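Local structure of TerD domain-containing protein (Streptomyces avermitilis, 2QNG) at residues A48-A60 with Y69-I82. The protein is of unknown function but binds calcium and belongs to the TerD family, named for a tellurite-resistance protein. Residues are numbered along the deposited sequence; the frame is centred on the assembly and turned at random.
Sequences ATDLDIVAATFLA and YVVHFDSRSPDGTI. With CA (calcium ion), chain C.
The carbonyl oxygen of Ala55 is gripped twice from the neighbouring strand: Val71 N donates to Ala55 O at 2.8 Å, and the CA-H of Val70 adds a weaker contact to the same oxygen. Ala55 N returns a bond to Val71 O, giving the hydrogen-bonded antiparallel pair at the heart of a beta hairpin. Its short strand 69-71 edges one of the two five-stranded sheets of the TerD domain. Alanine suits position 55 because its small CB faces the other sheet, where Ile82, Met100 and Leu102 press against it. On the opposite face of the hairpin, Ala56 CB meets Val70 CG1 at 3.9 Å.

Tyr69 lays its ring between Thr57 and Pro78. Thr57 OG1 sits 3.3 Å above the centre of one ring face, and Pro78 CD covers the other. A chi1 of 59° at Thr57 sets OG1 between the backbone N and carbonyl carbon, over the ring, while CG2 reaches Ile82 CD1 at 3.6 Å; the branched threonine thus serves two neighbours. Were Tyr69 cut back to an alanine, a gap would probably open between Thr57 and Pro78, and Asp79 OD2 would lose its weak bond from the phenol OH.

Toward the calcium end, Asp52 divides its carboxylate: OD1 binds the ion at 2.2 Å, alongside Asp50 OD1 and Leu51 O, and Ser88 and Glu98 complete the protein ligands. Asp52 OD2 accepts from Gln121 and lies 3.3 Å from Phe73 CE2, carboxylate and ring planes 45° apart. Beyond the paired strands the chain turns at residues 72-75, and a water takes over from the direct bonds, donating to Ile53 O at 2.7 Å and accepting from Phe73 N.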
ATOM      1  N   ALA A  48      13.694  -3.028 -15.232  1.00 14.60           N
ATOM      2  CA  ALA A  48      12.846  -1.920 -14.782  1.00 13.68           C
ATOM      3  C   ALA A  48      12.536  -2.025 -13.300  1.00 13.19           C
ATOM      4  O   ALA A  48      12.351  -3.132 -12.774  1.00 14.51           O
ATOM      5  CB  ALA A  48      11.560  -1.924 -15.544  1.00 14.45           C
ATOM      6  N   THR A  49      12.419  -0.874 -12.640  1.00 11.19           N
ATOM      7  CA  THR A  49      11.986  -0.824 -11.254  1.00 10.45           C
ATOM      8  C   THR A  49      10.464  -0.628 -11.262  1.00  9.25           C
ATOM      9  O   THR A  49       9.972   0.378 -11.825  1.00  9.74           O
ATOM     10  CB  THR A  49      12.617   0.358 -10.517  1.00 10.77           C
ATOM     11  OG1 THR A  49      14.036   0.214 -10.502  1.00 11.06           O
ATOM     12  CG2 THR A  49      12.119   0.435  -9.103  1.00 10.20           C
ATOM     13  N   ASP A  50       9.721  -1.547 -10.631  1.00  9.87           N
ATOM     14  CA  ASP A  50       8.259  -1.502 -10.654  1.00  9.68           C
ATOM     15  C   ASP A  50       7.780  -1.705  -9.227  1.00  9.38           C
ATOM     16  O   ASP A  50       7.958  -2.779  -8.664  1.00 10.36           O
ATOM     17  CB  ASP A  50       7.754  -2.637 -11.567  1.00 10.48           C
ATOM     18  CG  ASP A  50       6.234  -2.665 -11.699  1.00 11.03           C
ATOM     19  OD1 ASP A  50       5.544  -1.744 -11.161  1.00 11.28           O
ATOM     20  OD2 ASP A  50       5.732  -3.627 -12.334  1.00 12.64           O
ATOM     21  N   LEU A  51       7.226  -0.651  -8.640  1.00  8.59           N
ATOM     22  CA  LEU A  51       6.575  -0.718  -7.346  1.00  8.45           C
ATOM     23  C   LEU A  51       5.079  -0.801  -7.576  1.00  8.00           C
ATOM     24  O   LEU A  51       4.570  -0.160  -8.512  1.00  8.88           O
ATOM     25  CB  LEU A  51       6.901   0.521  -6.477  1.00  9.29           C
ATOM     26  CG  LEU A  51       8.274   0.534  -5.761  1.00 10.34           C
ATOM     27  CD1 LEU A  51       9.488   0.309  -6.690  1.00 10.65           C
ATOM     28  CD2 LEU A  51       8.438   1.821  -4.964  1.00  9.54           C
ATOM     29  N   ASP A  52       4.389  -1.572  -6.734  1.00  8.14           N
ATOM     30  CA  ASP A  52       2.935  -1.644  -6.807  1.00  7.56           C
ATOM     31  C   ASP A  52       2.338  -1.355  -5.445  1.00  8.10           C
ATOM     32  O   ASP A  52       2.796  -1.891  -4.435  1.00  9.58           O
ATOM     33  CB  ASP A  52       2.475  -3.045  -7.214  1.00  9.92           C
ATOM     34  CG  ASP A  52       2.765  -3.369  -8.676  1.00  9.65           C
ATOM     35  OD1 ASP A  52       2.915  -2.474  -9.508  1.00 12.59           O
ATOM     36  OD2 ASP A  52       2.799  -4.563  -9.017  1.00 14.58           O
ATOM     37  N   ILE A  53       1.275  -0.541  -5.424  1.00  8.33           N
ATOM     38  CA  ILE A  53       0.492  -0.339  -4.203  1.00  8.69           C
ATOM     39  C   ILE A  53      -0.511  -1.493  -4.094  1.00  8.71           C
ATOM     40  O   ILE A  53      -1.133  -1.896  -5.092  1.00  9.85           O
ATOM     41  CB  ILE A  53      -0.268   0.993  -4.246  1.00  8.77           C
ATOM     42  CG1 ILE A  53       0.704   2.162  -4.422  1.00  9.42           C
ATOM     43  CG2 ILE A  53      -1.084   1.149  -2.978  1.00  9.61           C
ATOM     44  CD1 ILE A  53       0.004   3.505  -4.626  1.00 11.66           C
ATOM     45  N   VAL A  54      -0.643  -2.005  -2.872  1.00  9.10           N
ATOM     46  CA  VAL A  54      -1.639  -3.048  -2.622  0.50  9.76           C
ATOM     47  C   VAL A  54      -2.362  -2.742  -1.322  1.00  9.87           C
ATOM     48  O   VAL A  54      -1.782  -2.218  -0.366  1.00 10.37           O
ATOM     49  CB  VAL A  54      -1.026  -4.488  -2.629  0.50 11.05           C
ATOM     50  CG1 VAL A  54       0.079  -4.576  -1.649  0.50 11.63           C
ATOM     51  CG2 VAL A  54      -2.094  -5.545  -2.329  0.50 11.45           C
ATOM     52  N   ALA A  55      -3.670  -3.019  -1.330  1.00  8.96           N
ATOM     53  CA  ALA A  55      -4.473  -2.872  -0.115  1.00 10.10           C
ATOM     54  C   ALA A  55      -5.163  -4.186   0.197  1.00  9.75           C
ATOM     55  O   ALA A  55      -5.539  -4.920  -0.720  1.00 10.45           O
ATOM     56  CB  ALA A  55      -5.493  -1.763  -0.270  1.00 10.73           C
ATOM     57  N   ALA A  56      -5.373  -4.442   1.486  1.00 10.05           N
ATOM     58  CA  ALA A  56      -6.090  -5.627   1.923  1.00 10.75           C
ATOM     59  C   ALA A  56      -7.122  -5.229   2.949  1.00 10.47           C
ATOM     60  O   ALA A  56      -6.843  -4.383   3.806  1.00 10.88           O
ATOM     61  CB  ALA A  56      -5.140  -6.682   2.474  1.00 11.63           C
ATOM     62  N   THR A  57      -8.317  -5.825   2.844  1.00  9.58           N
ATOM     63  CA  THR A  57      -9.369  -5.611   3.845  1.00 10.57           C
ATOM     64  C   THR A  57      -9.477  -6.848   4.725  1.00 10.76           C
ATOM     65  O   THR A  57      -9.178  -7.977   4.282  1.00 11.59           O
ATOM     66  CB  THR A  57     -10.715  -5.361   3.186  1.00 10.86           C
ATOM     67  OG1 THR A  57     -10.994  -6.503   2.385  1.00 11.57           O
ATOM     68  CG2 THR A  57     -10.627  -4.090   2.323  1.00 12.14           C
ATOM     69  N   PHE A  58      -9.908  -6.627   5.972  1.00 11.25           N
ATOM     70  CA  PHE A  58     -10.052  -7.715   6.953  1.00 11.80           C
ATOM     71  C   PHE A  58     -11.377  -7.630   7.684  1.00 12.52           C
ATOM     72  O   PHE A  58     -11.884  -6.547   7.967  1.00 12.40           O
ATOM     73  CB  PHE A  58      -8.883  -7.722   7.945  1.00 11.66           C
ATOM     74  CG  PHE A  58      -7.556  -7.834   7.272  1.00 11.56           C
ATOM     75  CD1 PHE A  58      -6.954  -9.082   7.093  1.00 11.20           C
ATOM     76  CD2 PHE A  58      -6.940  -6.696   6.761  1.00 11.96           C
ATOM     77  CE1 PHE A  58      -5.762  -9.181   6.398  1.00 11.33           C
ATOM     78  CE2 PHE A  58      -5.732  -6.787   6.081  1.00 10.32           C
ATOM     79  CZ  PHE A  58      -5.139  -8.031   5.892  1.00 11.21           C
ATOM     80  N   LEU A  59     -11.917  -8.797   8.004  1.00 13.76           N
ATOM     81  CA  LEU A  59     -13.245  -8.884   8.581  1.00 15.28           C
ATOM     82  C   LEU A  59     -13.190  -8.627  10.070  1.00 16.31           C
ATOM     83  O   LEU A  59     -12.198  -8.963  10.739  1.00 15.69           O
ATOM     84  CB  LEU A  59     -13.818 -10.287   8.349  1.00 16.34           C
ATOM     85  CG  LEU A  59     -14.024 -10.735   6.897  1.00 18.49           C
ATOM     86  CD1 LEU A  59     -14.461 -12.185   6.819  1.00 20.14           C
ATOM     87  CD2 LEU A  59     -15.017  -9.812   6.182  1.00 19.47           C
ATOM     88  N   ALA A  60     -14.273  -8.074  10.616  0.50 17.65           N
ATOM     89  CA  ALA A  60     -14.378  -7.851  12.059  0.50 18.83           C
ATOM     90  C   ALA A  60     -14.025  -9.084  12.911  0.50 19.66           C
ATOM     91  O   ALA A  60     -13.384  -8.956  13.953  0.50 20.27           O
ATOM     92  CB  ALA A  60     -15.766  -7.336  12.409  0.50 19.17           C
ATOM     93  N   TYR A  69     -10.271  -9.525   0.848  1.00 11.28           N
ATOM     94  CA  TYR A  69      -9.861  -9.352  -0.538  1.00 11.51           C
ATOM     95  C   TYR A  69      -8.691  -8.407  -0.565  1.00 10.97           C
ATOM     96  O   TYR A  69      -8.404  -7.710   0.414  1.00 10.48           O
ATOM     97  CB  TYR A  69     -11.004  -8.852  -1.451  1.00 12.08           C
ATOM     98  CG  TYR A  69     -11.613  -7.520  -1.082  1.00 12.51           C
ATOM     99  CD1 TYR A  69     -10.998  -6.312  -1.449  1.00 12.28           C
ATOM    100  CD2 TYR A  69     -12.802  -7.460  -0.369  1.00 13.40           C
ATOM    101  CE1 TYR A  69     -11.575  -5.080  -1.131  1.00 13.42           C
ATOM    102  CE2 TYR A  69     -13.373  -6.225  -0.037  1.00 14.67           C
ATOM    103  CZ  TYR A  69     -12.765  -5.058  -0.424  1.00 13.53           C
ATOM    104  OH  TYR A  69     -13.310  -3.824  -0.129  1.00 17.01           O
ATOM    105  N   VAL A  70      -7.997  -8.440  -1.690  1.00 10.92           N
ATOM    106  CA  VAL A  70      -6.917  -7.500  -1.931  1.00 11.44           C
ATOM    107  C   VAL A  70      -7.141  -6.726  -3.228  1.00 10.92           C
ATOM    108  O   VAL A  70      -7.786  -7.226  -4.166  1.00 12.10           O
ATOM    109  CB  VAL A  70      -5.529  -8.194  -1.986  1.00 13.76           C
ATOM    110  CG1 VAL A  70      -5.245  -8.960  -0.702  1.00 15.23           C
ATOM    111  CG2 VAL A  70      -5.422  -9.107  -3.155  1.00 14.62           C
ATOM    112  N   VAL A  71      -6.607  -5.501  -3.245  1.00  9.61           N
ATOM    113  CA  VAL A  71      -6.722  -4.608  -4.408  1.00  9.78           C
ATOM    114  C   VAL A  71      -5.324  -4.201  -4.835  1.00  9.43           C
ATOM    115  O   VAL A  71      -4.503  -3.779  -4.012  1.00  9.85           O
ATOM    116  CB  VAL A  71      -7.536  -3.330  -4.082  1.00  9.82           C
ATOM    117  CG1 VAL A  71      -7.731  -2.462  -5.339  1.00 11.10           C
ATOM    118  CG2 VAL A  71      -8.909  -3.721  -3.505  1.00 10.86           C
ATOM    119  N   HIS A  72      -5.070  -4.367  -6.129  1.00 10.29           N
ATOM    120  CA  HIS A  72      -3.820  -3.938  -6.750  1.00 11.97           C
ATOM    121  C   HIS A  72      -4.075  -3.882  -8.252  1.00 12.45           C
ATOM    122  O   HIS A  72      -5.222  -4.061  -8.701  1.00 13.01           O
ATOM    123  CB  HIS A  72      -2.645  -4.869  -6.377  1.00 12.71           C
ATOM    124  CG  HIS A  72      -2.895  -6.325  -6.660  1.00 14.72           C
ATOM    125  ND1 HIS A  72      -3.049  -6.833  -7.938  1.00 16.94           N
ATOM    126  CD2 HIS A  72      -3.030  -7.377  -5.819  1.00 16.92           C
ATOM    127  CE1 HIS A  72      -3.255  -8.139  -7.868  1.00 19.11           C
ATOM    128  NE2 HIS A  72      -3.239  -8.494  -6.594  1.00 17.99           N
ATOM    129  N   PHE A  73      -3.035  -3.594  -9.019  1.00 14.13           N
ATOM    130  CA  PHE A  73      -3.250  -3.278 -10.446  1.00 16.07           C
ATOM    131  C   PHE A  73      -3.941  -4.429 -11.214  1.00 16.96           C
ATOM    132  O   PHE A  73      -4.580  -4.196 -12.252  1.00 17.09           O
ATOM    133  CB  PHE A  73      -1.924  -2.887 -11.107  1.00 16.97           C
ATOM    134  CG  PHE A  73      -1.115  -4.052 -11.525  1.00 19.73           C
ATOM    135  CD1 PHE A  73      -1.158  -4.495 -12.841  1.00 21.84           C
ATOM    136  CD2 PHE A  73      -0.320  -4.736 -10.595  1.00 21.18           C
ATOM    137  CE1 PHE A  73      -0.413  -5.603 -13.239  1.00 22.93           C
ATOM    138  CE2 PHE A  73       0.430  -5.856 -10.976  1.00 22.34           C
ATOM    139  CZ  PHE A  73       0.374  -6.287 -12.306  1.00 21.70           C
ATOM    140  N   ASP A  74      -3.835  -5.646 -10.708  1.00 17.04           N
ATOM    141  CA  ASP A  74      -4.481  -6.770 -11.369  1.00 18.43           C
ATOM    142  C   ASP A  74      -5.639  -7.384 -10.574  1.00 17.56           C
ATOM    143  O   ASP A  74      -6.054  -8.516 -10.831  1.00 18.82           O
ATOM    144  CB  ASP A  74      -3.440  -7.847 -11.723  1.00 20.67           C
ATOM    145  CG  ASP A  74      -3.870  -8.700 -12.892  1.00 25.57           C
ATOM    146  OD1 ASP A  74      -4.387  -8.140 -13.889  1.00 30.29           O
ATOM    147  OD2 ASP A  74      -3.691  -9.940 -12.802  1.00 31.99           O
ATOM    148  N   SER A  75      -6.178  -6.632  -9.618  1.00 15.07           N
ATOM    149  CA  SER A  75      -7.235  -7.149  -8.761  1.00 14.14           C
ATOM    150  C   SER A  75      -8.117  -5.990  -8.302  1.00 12.73           C
ATOM    151  O   SER A  75      -7.746  -5.288  -7.387  1.00 13.04           O
ATOM    152  CB  SER A  75      -6.627  -7.858  -7.552  1.00 14.28           C
ATOM    153  OG  SER A  75      -7.626  -8.339  -6.668  1.00 16.24           O
ATOM    154  N   ARG A  76      -9.247  -5.763  -8.979  1.00 11.90           N
ATOM    155  CA  ARG A  76     -10.233  -4.738  -8.571  1.00 11.12           C
ATOM    156  C   ARG A  76     -10.966  -5.103  -7.305  1.00 11.61           C
ATOM    157  O   ARG A  76     -11.196  -6.270  -7.047  1.00 12.09           O
ATOM    158  CB  ARG A  76     -11.287  -4.519  -9.678  1.00 10.89           C
ATOM    159  CG  ARG A  76     -10.689  -3.913 -10.950  1.00 11.13           C
ATOM    160  CD  ARG A  76     -11.594  -4.008 -12.178  1.00 10.41           C
ATOM    161  NE  ARG A  76     -12.867  -3.290 -12.048  1.00  9.87           N
ATOM    162  CZ  ARG A  76     -13.079  -2.029 -12.457  1.00  9.57           C
ATOM    163  NH1 ARG A  76     -12.090  -1.318 -12.979  1.00  9.66           N
ATOM    164  NH2 ARG A  76     -14.291  -1.473 -12.336  1.00 10.22           N
ATOM    165  N   SER A  77     -11.346  -4.069  -6.536  1.00 11.92           N
ATOM    166  CA  SER A  77     -12.226  -4.283  -5.390  1.00 13.94           C
ATOM    167  C   SER A  77     -13.561  -4.863  -5.855  1.00 14.83           C
ATOM    168  O   SER A  77     -14.061  -4.491  -6.905  1.00 16.54           O
ATOM    169  CB  SER A  77     -12.531  -2.945  -4.728  1.00 14.95           C
ATOM    170  OG  SER A  77     -13.601  -3.097  -3.818  1.00 17.71           O
ATOM    171  N   PRO A  78     -14.176  -5.750  -5.053  1.00 15.91           N
ATOM    172  CA  PRO A  78     -15.492  -6.257  -5.475  1.00 16.66           C
ATOM    173  C   PRO A  78     -16.595  -5.219  -5.302  1.00 17.66           C
ATOM    174  O   PRO A  78     -17.648  -5.328  -5.929  1.00 18.31           O
ATOM    175  CB  PRO A  78     -15.720  -7.467  -4.560  1.00 17.24           C
ATOM    176  CG  PRO A  78     -14.867  -7.220  -3.358  1.00 18.04           C
ATOM    177  CD  PRO A  78     -13.709  -6.332  -3.784  1.00 15.68           C
ATOM    178  N   ASP A  79     -16.317  -4.203  -4.480  1.00 18.17           N
ATOM    179  CA  ASP A  79     -17.323  -3.230  -4.052  1.00 18.11           C
ATOM    180  C   ASP A  79     -17.040  -1.798  -4.567  1.00 17.79           C
ATOM    181  O   ASP A  79     -17.814  -0.892  -4.243  1.00 18.20           O
ATOM    182  CB  ASP A  79     -17.556  -3.262  -2.490  1.00 18.92           C
ATOM    183  CG  ASP A  79     -16.265  -3.084  -1.663  1.00 20.68           C
ATOM    184  OD1 ASP A  79     -15.456  -2.230  -2.065  1.00 21.71           O
ATOM    185  OD2 ASP A  79     -16.069  -3.772  -0.598  1.00 20.90           O
ATOM    186  N   GLY A  80     -15.937  -1.594  -5.320  1.00 16.01           N
ATOM    187  CA  GLY A  80     -15.576  -0.284  -5.906  1.00 12.95           C
ATOM    188  C   GLY A  80     -15.150   0.828  -4.924  1.00 11.09           C
ATOM    189  O   GLY A  80     -15.052   2.013  -5.281  1.00 13.26           O
ATOM    190  N   THR A  81     -14.930   0.452  -3.673  1.00  9.91           N
ATOM    191  CA  THR A  81     -14.652   1.439  -2.639  1.00  9.82           C
ATOM    192  C   THR A  81     -13.166   1.698  -2.482  1.00  8.79           C
ATOM    193  O   THR A  81     -12.797   2.701  -1.899  1.00  9.26           O
ATOM    194  CB  THR A  81     -15.238   1.027  -1.278  1.00 11.26           C
ATOM    195  OG1 THR A  81     -14.673  -0.225  -0.862  1.00 15.50           O
ATOM    196  CG2 THR A  81     -16.759   0.882  -1.391  1.00 12.93           C
ATOM    197  N   ILE A  82     -12.320   0.790  -2.975  1.00  8.14           N
ATOM    198  CA  ILE A  82     -10.864   0.936  -2.911  1.00  8.66           C
ATOM    199  C   ILE A  82     -10.417   0.694  -4.337  1.00  8.09           C
ATOM    200  O   ILE A  82     -10.826  -0.307  -4.951  1.00  9.22           O
ATOM    201  CB  ILE A  82     -10.213  -0.109  -1.991  1.00  8.55           C
ATOM    202  CG1 ILE A  82     -10.600   0.141  -0.527  1.00 10.06           C
ATOM    203  CG2 ILE A  82      -8.698  -0.105  -2.147  1.00  9.80           C
ATOM    204  CD1 ILE A  82     -10.253  -0.994   0.442  1.00 10.92           C
TER
HETATM  205 CA    CA C 202       3.608  -0.631 -10.565  1.00 10.15          CA
HETATM  206  O   HOH W   1      -0.860  -2.444  -7.738  1.00 15.17           O
HETATM  207  O   HOH W   2       2.000  -1.425 -12.062  1.00 15.50           O